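Uncharacterized protein (Bacteroides caccae, PDB 4L7A) probably acts as a zinc-dependent peptidase of the Peptidase_MA clan, although its substrate and biological role remain unknown. Local coordinates at residues V141-F146 / C205-P210; H148-K153 / K238-S243; E201-F206 / V246-L251. All blocks are in the same frame, centred on the assembly; numbering follows the deposited sequence.

Contact 1 (V141-F146 / C205-P210); sequences VMHHEF and CFLTYP
H143 reaches from helix 131-153 toward T208 and L207 on the last turn of helix 195-208, and the meeting is narrow. Its ring carbon CD2 lies 3.5 Å from CG2 of T208, where the two side chains run past each other in opposite directions. On the ND1 side, CD1 of L207 comes to 4.3 Å from ND1 of H143, a looser approach, and both methyls stand oblique to the imidazole. The ring is brought here by a first torsion that sets CG anti to the carbonyl carbon (chi1 -64°). ND1 of H143 and OG1 of T208 have hydrogen-bond partners outside the pair: the hydroxyl of Y77 and, within the same helix as T208, the carbonyl of A204. For T208 this follows from chi1 of 59°, which turns the methyl alone to the histidine. The next residue, H144, is bound through ND1 to OE2 of E201 on helix 195-208. H144 and E145 open the sequence HEFAH, the HEXXH signature of Peptidase_MA metallopeptidases, so this helix pair probably backs the zinc site, with helix 195-208 packed against the motif helix.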
loop_
_atom_site.group_PDB
_atom_site.type_symbol
_atom_site.label_atom_id
_atom_site.label_comp_id
_atom_site.label_asym_id
_atom_site.label_seq_id
_atom_site.Cartn_x
_atom_site.Cartn_y
_atom_site.Cartn_z
ATOM N N VAL A 141 -2.949 1.332 2.152
ATOM C CA VAL A 141 -3.224 2.419 1.190
ATOM C C VAL A 141 -2.421 2.287 -0.103
ATOM O O VAL A 141 -2.929 2.566 -1.196
ATOM C CB VAL A 141 -2.942 3.796 1.814
ATOM C CG1 VAL A 141 -3.128 4.844 0.822
ATOM C CG2 VAL A 141 -3.947 4.012 2.961
HETATM N N MSE A 142 -1.183 1.854 0.003
HETATM C CA MSE A 142 -0.388 1.646 -1.188
HETATM C C MSE A 142 -0.996 0.620 -2.148
HETATM O O MSE A 142 -1.182 0.924 -3.313
HETATM C CB MSE A 142 1.066 1.280 -0.841
HETATM C CG MSE A 142 1.824 2.492 -0.260
HETATM SE SE MSE A 142 3.499 1.971 0.612
HETATM C CE MSE A 142 4.615 2.142 -0.986
ATOM N N HIS A 143 -1.280 -0.592 -1.650
ATOM C CA HIS A 143 -1.916 -1.603 -2.490
ATOM C C HIS A 143 -3.234 -1.117 -3.050
ATOM O O HIS A 143 -3.620 -1.466 -4.157
ATOM C CB HIS A 143 -2.124 -2.950 -1.772
ATOM C CG HIS A 143 -0.848 -3.605 -1.383
ATOM N ND1 HIS A 143 0.060 -4.064 -2.323
ATOM C CD2 HIS A 143 -0.283 -3.820 -0.168
ATOM C CE1 HIS A 143 1.114 -4.561 -1.703
ATOM N NE2 HIS A 143 0.948 -4.404 -0.397
ATOM N N HIS A 144 -3.930 -0.289 -2.305
ATOM C CA HIS A 144 -5.199 0.243 -2.793
ATOM C C HIS A 144 -4.903 1.088 -4.059
ATOM O O HIS A 144 -5.535 0.927 -5.072
ATOM C CB HIS A 144 -5.924 1.065 -1.715
ATOM C CG HIS A 144 -7.098 1.853 -2.225
ATOM N ND1 HIS A 144 -8.363 1.730 -1.695
ATOM C CD2 HIS A 144 -7.191 2.804 -3.188
ATOM C CE1 HIS A 144 -9.188 2.560 -2.320
ATOM N NE2 HIS A 144 -8.487 3.251 -3.210
ATOM N N GLU A 145 -3.951 1.992 -3.975
ATOM C CA GLU A 145 -3.605 2.899 -5.101
ATOM C C GLU A 145 -3.017 2.160 -6.274
ATOM O O GLU A 145 -3.321 2.513 -7.422
ATOM C CB GLU A 145 -2.643 3.946 -4.634
ATOM C CG GLU A 145 -3.267 4.908 -3.590
ATOM C CD GLU A 145 -4.327 5.814 -4.206
ATOM O OE1 GLU A 145 -4.115 6.296 -5.362
ATOM O OE2 GLU A 145 -5.380 6.013 -3.574
ATOM N N PHE A 146 -2.208 1.131 -6.010
ATOM C CA PHE A 146 -1.686 0.333 -7.110
ATOM C C PHE A 146 -2.813 -0.385 -7.843
ATOM O O PHE A 146 -2.846 -0.376 -9.066
ATOM C CB PHE A 146 -0.591 -0.612 -6.682
ATOM C CG PHE A 146 0.495 0.043 -5.887
ATOM C CD1 PHE A 146 0.786 1.390 -6.018
ATOM C CD2 PHE A 146 1.229 -0.692 -4.979
ATOM C CE1 PHE A 146 1.790 1.976 -5.241
ATOM C CE2 PHE A 146 2.240 -0.113 -4.240
ATOM C CZ PHE A 146 2.510 1.212 -4.363
ATOM N N CYS A 205 -7.400 -4.922 1.041
ATOM C CA CYS A 205 -7.684 -5.675 2.295
ATOM C C CYS A 205 -7.299 -7.146 2.157
ATOM O O CYS A 205 -6.657 -7.732 3.039
ATOM C CB CYS A 205 -9.134 -5.552 2.710
ATOM S SG CYS A 205 -9.623 -3.862 3.235
ATOM N N PHE A 206 -7.670 -7.750 1.038
ATOM C CA PHE A 206 -7.348 -9.129 0.825
ATOM C C PHE A 206 -5.837 -9.348 0.856
ATOM O O PHE A 206 -5.371 -10.317 1.475
ATOM C CB PHE A 206 -7.917 -9.646 -0.499
ATOM C CG PHE A 206 -7.748 -11.118 -0.677
ATOM C CD1 PHE A 206 -8.440 -12.007 0.138
ATOM C CD2 PHE A 206 -6.873 -11.613 -1.618
ATOM C CE1 PHE A 206 -8.287 -13.397 0.013
ATOM C CE2 PHE A 206 -6.720 -12.998 -1.775
ATOM C CZ PHE A 206 -7.442 -13.899 -0.946
ATOM N N LEU A 207 -5.068 -8.434 0.253
ATOM C CA LEU A 207 -3.651 -8.623 0.197
ATOM C C LEU A 207 -2.933 -8.387 1.522
ATOM O O LEU A 207 -1.927 -8.980 1.736
ATOM C CB LEU A 207 -3.011 -7.765 -0.924
ATOM C CG LEU A 207 -3.361 -8.147 -2.349
ATOM C CD1 LEU A 207 -2.609 -7.240 -3.362
ATOM C CD2 LEU A 207 -2.982 -9.620 -2.570
ATOM N N THR A 208 -3.445 -7.513 2.388
ATOM C CA THR A 208 -2.742 -7.100 3.585
ATOM C C THR A 208 -3.319 -7.682 4.912
ATOM O O THR A 208 -2.561 -7.890 5.843
ATOM C CB THR A 208 -2.718 -5.569 3.756
ATOM O OG1 THR A 208 -4.051 -5.043 3.817
ATOM C CG2 THR A 208 -2.005 -4.915 2.628
ATOM N N TYR A 209 -4.630 -7.965 4.973
ATOM C CA TYR A 209 -5.256 -8.512 6.210
ATOM C C TYR A 209 -4.772 -9.942 6.532
ATOM O O TYR A 209 -4.815 -10.812 5.649
ATOM C CB TYR A 209 -6.771 -8.555 6.084
ATOM C CG TYR A 209 -7.501 -7.235 6.257
ATOM C CD1 TYR A 209 -6.838 -6.021 6.161
ATOM C CD2 TYR A 209 -8.897 -7.211 6.367
ATOM C CE1 TYR A 209 -7.518 -4.813 6.322
ATOM C CE2 TYR A 209 -9.583 -6.008 6.509
ATOM C CZ TYR A 209 -8.898 -4.825 6.503
ATOM O OH TYR A 209 -9.569 -3.654 6.620
ATOM N N PRO A 210 -4.271 -10.176 7.754
ATOM C CA PRO A 210 -4.052 -11.550 8.104
ATOM C C PRO A 210 -5.407 -12.261 8.127
ATOM O O PRO A 210 -6.488 -11.650 8.249
ATOM C CB PRO A 210 -3.478 -11.481 9.519
ATOM C CG PRO A 210 -2.877 -10.109 9.645
ATOM C CD PRO A 210 -3.778 -9.254 8.784
#

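Contact 2 (H148-K153 / K238-S243); sequences HILHQK and KYMKDS
Segments 148-153 and 238-243, of helices 131-153 and 211-244, cross at 54° with their axes 12.1 Å apart at closest approach, L150 level with M240 and H151 with Y239; at this spacing long side chains must bridge the gap. Y239 does most of the bridging. With CG anti to the backbone N (chi1 165°), its ring extends across to H151, where Y239 CE2 lies 3.5 Å from H151 CD2, at the edge of the imidazole and in its plane. The two ring planes are inclined by 62°. Segment 148-153 closes helix 131-153, which carries the HEXXH signature of the Peptidase_MA clan; H148 is its last histidine, and the contact packs the turn that follows it. The phenol oxygen of Y239 also comes 3.1 Å from L150 O, at an angle too poor for a hydrogen bond; it bonds instead with K154 O and W244 NE1, which fix the ring's far end. Beside it the contact turns apolar. M240, a selenomethionine, folds at its second and third torsions to bring CE 3.8 Å from L150 CD1, the two side chains crossing at about a right angle. F85 of helix 83-88 touches both L150 and M240.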
loop_
_atom_site.group_PDB
_atom_site.type_symbol
_atom_site.label_atom_id
_atom_site.label_comp_id
_atom_site.label_asym_id
_atom_site.label_seq_id
_atom_site.Cartn_x
_atom_site.Cartn_y
_atom_site.Cartn_z
ATOM N N HIS A 148 -5.882 0.624 -8.084
ATOM C CA HIS A 148 -6.535 1.612 -8.869
ATOM C C HIS A 148 -5.854 1.930 -10.245
ATOM O O HIS A 148 -6.518 2.077 -11.257
ATOM C CB HIS A 148 -6.663 2.838 -8.026
ATOM C CG HIS A 148 -7.429 3.890 -8.706
ATOM N ND1 HIS A 148 -8.777 3.757 -8.966
ATOM C CD2 HIS A 148 -7.042 5.071 -9.252
ATOM C CE1 HIS A 148 -9.196 4.822 -9.632
ATOM N NE2 HIS A 148 -8.164 5.633 -9.812
ATOM N N ILE A 149 -4.522 1.978 -10.280
ATOM C CA ILE A 149 -3.758 2.134 -11.537
ATOM C C ILE A 149 -3.996 0.933 -12.437
ATOM O O ILE A 149 -4.162 1.085 -13.652
ATOM C CB ILE A 149 -2.251 2.328 -11.252
ATOM C CG1 ILE A 149 -2.008 3.694 -10.582
ATOM C CG2 ILE A 149 -1.425 2.260 -12.537
ATOM C CD1 ILE A 149 -0.547 3.839 -9.993
ATOM N N LEU A 150 -4.023 -0.264 -11.854
ATOM C CA LEU A 150 -4.338 -1.425 -12.678
ATOM C C LEU A 150 -5.707 -1.242 -13.354
ATOM O O LEU A 150 -5.878 -1.501 -14.588
ATOM C CB LEU A 150 -4.330 -2.725 -11.874
ATOM C CG LEU A 150 -3.005 -3.155 -11.256
ATOM C CD1 LEU A 150 -3.186 -4.333 -10.317
ATOM C CD2 LEU A 150 -1.968 -3.478 -12.389
ATOM N N HIS A 151 -6.679 -0.813 -12.564
ATOM C CA HIS A 151 -8.044 -0.606 -13.084
ATOM C C HIS A 151 -8.148 0.423 -14.175
ATOM O O HIS A 151 -8.918 0.221 -15.076
ATOM C CB HIS A 151 -9.010 -0.276 -11.993
ATOM C CG HIS A 151 -9.003 -1.296 -10.904
ATOM N ND1 HIS A 151 -9.357 -1.001 -9.616
ATOM C CD2 HIS A 151 -8.649 -2.608 -10.916
ATOM C CE1 HIS A 151 -9.208 -2.088 -8.864
ATOM N NE2 HIS A 151 -8.816 -3.090 -9.643
ATOM N N GLN A 152 -7.355 1.484 -14.097
ATOM C CA GLN A 152 -7.287 2.513 -15.140
ATOM C C GLN A 152 -6.721 1.968 -16.434
ATOM O O GLN A 152 -7.243 2.252 -17.501
ATOM C CB GLN A 152 -6.442 3.721 -14.691
ATOM C CG GLN A 152 -7.089 4.492 -13.532
ATOM C CD GLN A 152 -6.307 5.760 -13.039
ATOM O OE1 GLN A 152 -5.105 5.715 -12.726
ATOM N NE2 GLN A 152 -7.017 6.885 -12.957
ATOM N N LYS A 153 -5.682 1.144 -16.333
ATOM C CA LYS A 153 -5.069 0.580 -17.525
ATOM C C LYS A 153 -5.890 -0.534 -18.142
ATOM O O LYS A 153 -5.994 -0.627 -19.375
ATOM C CB LYS A 153 -3.701 0.061 -17.212
ATOM C CG LYS A 153 -2.657 1.141 -16.929
ATOM C CD LYS A 153 -1.342 0.444 -16.828
ATOM C CE LYS A 153 -0.176 1.378 -16.969
ATOM N NZ LYS A 153 -0.245 2.395 -15.953
ATOM N N LYS A 238 -10.614 -13.289 -10.393
ATOM C CA LYS A 238 -10.767 -13.583 -11.803
ATOM C C LYS A 238 -10.199 -12.466 -12.676
ATOM O O LYS A 238 -9.525 -12.728 -13.642
ATOM C CB LYS A 238 -12.240 -13.843 -12.123
ATOM C CG LYS A 238 -12.513 -14.146 -13.618
ATOM C CD LYS A 238 -13.949 -14.647 -13.870
ATOM C CE LYS A 238 -14.348 -14.504 -15.350
ATOM N NZ LYS A 238 -13.482 -15.306 -16.267
ATOM N N TYR A 239 -10.475 -11.218 -12.308
ATOM C CA TYR A 239 -9.938 -10.067 -12.985
ATOM C C TYR A 239 -8.392 -10.074 -12.923
ATOM O O TYR A 239 -7.726 -9.850 -13.957
ATOM C CB TYR A 239 -10.445 -8.772 -12.339
ATOM C CG TYR A 239 -9.657 -7.518 -12.744
ATOM C CD1 TYR A 239 -9.806 -6.946 -14.015
ATOM C CD2 TYR A 239 -8.752 -6.928 -11.875
ATOM C CE1 TYR A 239 -9.074 -5.806 -14.398
ATOM C CE2 TYR A 239 -8.021 -5.788 -12.246
ATOM C CZ TYR A 239 -8.185 -5.248 -13.516
ATOM O OH TYR A 239 -7.444 -4.120 -13.856
HETATM N N MSE A 240 -7.820 -10.312 -11.741
HETATM C CA MSE A 240 -6.361 -10.271 -11.656
HETATM C C MSE A 240 -5.757 -11.390 -12.532
HETATM O O MSE A 240 -4.714 -11.173 -13.190
HETATM C CB MSE A 240 -5.899 -10.381 -10.241
HETATM C CG MSE A 240 -6.351 -9.230 -9.375
HETATM SE SE MSE A 240 -5.454 -7.580 -9.915
HETATM C CE MSE A 240 -3.715 -7.918 -9.117
ATOM N N LYS A 241 -6.434 -12.545 -12.556
ATOM C CA LYS A 241 -6.026 -13.659 -13.425
ATOM C C LYS A 241 -6.165 -13.343 -14.940
ATOM O O LYS A 241 -5.193 -13.415 -15.696
ATOM C CB LYS A 241 -6.815 -14.918 -13.081
ATOM C CG LYS A 241 -6.445 -16.102 -13.907
ATOM C CD LYS A 241 -7.154 -17.349 -13.370
ATOM C CE LYS A 241 -7.818 -18.081 -14.502
ATOM N NZ LYS A 241 -7.937 -19.539 -14.264
ATOM N N ASP A 242 -7.342 -12.938 -15.367
ATOM C CA ASP A 242 -7.586 -12.734 -16.776
ATOM C C ASP A 242 -6.801 -11.535 -17.330
ATOM O O ASP A 242 -6.316 -11.610 -18.428
ATOM C CB ASP A 242 -9.080 -12.530 -17.077
ATOM C CG ASP A 242 -9.943 -13.736 -16.718
ATOM O OD1 ASP A 242 -9.380 -14.834 -16.495
ATOM O OD2 ASP A 242 -11.184 -13.552 -16.629
ATOM N N SER A 243 -6.698 -10.443 -16.570
ATOM C CA SER A 243 -6.138 -9.218 -17.089
ATOM C C SER A 243 -4.649 -9.092 -16.811
ATOM O O SER A 243 -3.965 -8.451 -17.567
ATOM C CB SER A 243 -6.874 -7.993 -16.496
ATOM O OG SER A 243 -8.208 -7.964 -16.993
#

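Contact 3 (E201-F206 / V246-L251); sequences EVTACF and VDLDLL
F206 and L248 supply the apolar part, with the phenyl CD2 3.6 Å from L248 CD2 and 3.8 Å from L248 CG. The ring meets the leucine obliquely, projected away from its helix because CG is anti to the backbone N (chi1 -173°). T203 adds only a marginal methyl contact, CG2 to L248 CD1 at 4.5 Å. The polar part is slight: D249 OD1 approaches F206 CZ to 3.6 Å, the carboxylate and ring planes 36° apart, while the charge of that oxygen is engaged in a salt bridge with R252. Backbone polarity is met at the start of the second helix, where D247 is the N-cap: its OD1 accepts from L250 N at 3.2 Å, nearly straight (174°), the N-H coming from above the carboxylate plane. Replacing F206 by an alanine would remove the ring, and L248 would probably be left without its aromatic partner, with a gap beside D249. The contact thus joins helix 195-208 to the first turn of helix 248-260. Helix 211-244, the link between them in the chain, packs alongside, with V236 against T203 and L248, and L233 and K237 against F206; A147 of helix 131-153 touches T203 as well.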
loop_
_atom_site.group_PDB
_atom_site.type_symbol
_atom_site.label_atom_id
_atom_site.label_comp_id
_atom_site.label_asym_id
_atom_site.label_seq_id
_atom_site.Cartn_x
_atom_site.Cartn_y
_atom_site.Cartn_z
ATOM N N GLU A 201 -10.446 -1.494 -2.428
ATOM C CA GLU A 201 -10.435 -1.900 -1.020
ATOM C C GLU A 201 -10.470 -3.405 -0.850
ATOM O O GLU A 201 -9.766 -3.940 0.010
ATOM C CB GLU A 201 -11.599 -1.291 -0.262
ATOM C CG GLU A 201 -11.452 0.230 0.039
ATOM C CD GLU A 201 -10.387 0.487 1.112
ATOM O OE1 GLU A 201 -10.756 0.394 2.303
ATOM O OE2 GLU A 201 -9.200 0.726 0.771
ATOM N N VAL A 202 -11.280 -4.093 -1.645
ATOM C CA VAL A 202 -11.324 -5.546 -1.553
ATOM C C VAL A 202 -9.941 -6.073 -1.844
ATOM O O VAL A 202 -9.413 -6.864 -1.119
ATOM C CB VAL A 202 -12.403 -6.132 -2.466
ATOM C CG1 VAL A 202 -12.263 -7.651 -2.574
ATOM C CG2 VAL A 202 -13.769 -5.767 -1.949
ATOM N N THR A 203 -9.309 -5.586 -2.897
ATOM C CA THR A 203 -7.973 -6.019 -3.281
ATOM C C THR A 203 -6.922 -5.730 -2.204
ATOM O O THR A 203 -6.140 -6.608 -1.816
ATOM C CB THR A 203 -7.533 -5.285 -4.596
ATOM O OG1 THR A 203 -8.533 -5.413 -5.621
ATOM C CG2 THR A 203 -6.214 -5.844 -5.115
ATOM N N ALA A 204 -6.903 -4.488 -1.687
ATOM C CA ALA A 204 -5.936 -4.065 -0.693
ATOM C C ALA A 204 -6.146 -4.745 0.660
ATOM O O ALA A 204 -5.150 -5.073 1.355
ATOM C CB ALA A 204 -6.006 -2.578 -0.493
ATOM N N CYS A 205 -7.400 -4.922 1.041
ATOM C CA CYS A 205 -7.684 -5.675 2.295
ATOM C C CYS A 205 -7.299 -7.146 2.157
ATOM O O CYS A 205 -6.657 -7.732 3.039
ATOM C CB CYS A 205 -9.134 -5.552 2.710
ATOM S SG CYS A 205 -9.623 -3.862 3.235
ATOM N N PHE A 206 -7.670 -7.750 1.038
ATOM C CA PHE A 206 -7.348 -9.129 0.825
ATOM C C PHE A 206 -5.837 -9.348 0.856
ATOM O O PHE A 206 -5.371 -10.317 1.475
ATOM C CB PHE A 206 -7.917 -9.646 -0.499
ATOM C CG PHE A 206 -7.748 -11.118 -0.677
ATOM C CD1 PHE A 206 -8.440 -12.007 0.138
ATOM C CD2 PHE A 206 -6.873 -11.613 -1.618
ATOM C CE1 PHE A 206 -8.287 -13.397 0.013
ATOM C CE2 PHE A 206 -6.720 -12.998 -1.775
ATOM C CZ PHE A 206 -7.442 -13.899 -0.946
ATOM N N VAL A 246 -2.107 -12.709 -12.690
ATOM C CA VAL A 246 -1.657 -12.759 -11.319
ATOM C C VAL A 246 -2.625 -13.633 -10.548
ATOM O O VAL A 246 -3.829 -13.441 -10.630
ATOM C CB VAL A 246 -1.646 -11.326 -10.710
ATOM C CG1 VAL A 246 -1.601 -11.380 -9.196
ATOM C CG2 VAL A 246 -0.518 -10.532 -11.254
ATOM N N ASP A 247 -2.073 -14.540 -9.756
ATOM C CA ASP A 247 -2.832 -15.360 -8.816
ATOM C C ASP A 247 -2.907 -14.562 -7.481
ATOM O O ASP A 247 -1.928 -14.458 -6.742
ATOM C CB ASP A 247 -2.119 -16.703 -8.673
ATOM C CG ASP A 247 -2.770 -17.624 -7.641
ATOM O OD1 ASP A 247 -3.613 -17.170 -6.813
ATOM O OD2 ASP A 247 -2.382 -18.819 -7.628
ATOM N N LEU A 248 -4.064 -13.991 -7.198
ATOM C CA LEU A 248 -4.178 -13.100 -6.097
ATOM C C LEU A 248 -4.005 -13.795 -4.702
ATOM O O LEU A 248 -3.378 -13.225 -3.795
ATOM C CB LEU A 248 -5.529 -12.388 -6.133
ATOM C CG LEU A 248 -5.654 -11.163 -5.206
ATOM C CD1 LEU A 248 -4.810 -10.032 -5.738
ATOM C CD2 LEU A 248 -7.100 -10.699 -5.112
ATOM N N ASP A 249 -4.535 -15.006 -4.542
ATOM C CA ASP A 249 -4.346 -15.760 -3.280
ATOM C C ASP A 249 -2.868 -16.020 -3.034
ATOM O O ASP A 249 -2.367 -15.818 -1.919
ATOM C CB ASP A 249 -5.169 -17.079 -3.224
ATOM C CG ASP A 249 -5.223 -17.679 -1.806
ATOM O OD1 ASP A 249 -5.474 -16.957 -0.773
ATOM O OD2 ASP A 249 -4.994 -18.896 -1.681
ATOM N N LEU A 250 -2.158 -16.415 -4.081
ATOM C CA LEU A 250 -0.728 -16.602 -3.972
ATOM C C LEU A 250 -0.029 -15.297 -3.572
ATOM O O LEU A 250 0.872 -15.312 -2.743
ATOM C CB LEU A 250 -0.184 -17.115 -5.299
ATOM C CG LEU A 250 1.315 -17.349 -5.316
ATOM C CD1 LEU A 250 1.697 -18.337 -4.214
ATOM C CD2 LEU A 250 1.785 -17.829 -6.760
ATOM N N LEU A 251 -0.421 -14.192 -4.208
ATOM C CA LEU A 251 0.162 -12.886 -3.913
ATOM C C LEU A 251 -0.099 -12.507 -2.456
ATOM O O LEU A 251 0.803 -12.034 -1.769
ATOM C CB LEU A 251 -0.325 -11.782 -4.872
ATOM C CG LEU A 251 0.217 -10.350 -4.665
ATOM C CD1 LEU A 251 1.703 -10.280 -4.758
ATOM C CD2 LEU A 251 -0.331 -9.440 -5.709
#

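Overall arrangement
All three contacts are buried helix-to-helix packing and none is a surface contact, but they lie at different distances from the chain centre: contact 1 at about 5 Å, contact 3 about 12 Å and contact 2 about 16 Å, measured between centres. Contacts 1 and 2 share helix 131-153, whereas contacts 1 and 3 share helix 195-208 and are joined by L207 packing on L248 and L251, as well as by the H144-E201 bond. Contacts 2 and 3 meet where M240 O probably accepts a hydrogen bond from V246 N, at the turn between helices 211-244 and 248-260. Chemistry follows place: imidazole against methyls centrally, mixed aromatic and aliphatic packing farther out, with a partly exposed carboxylate, D249, bordering contact 3 alone.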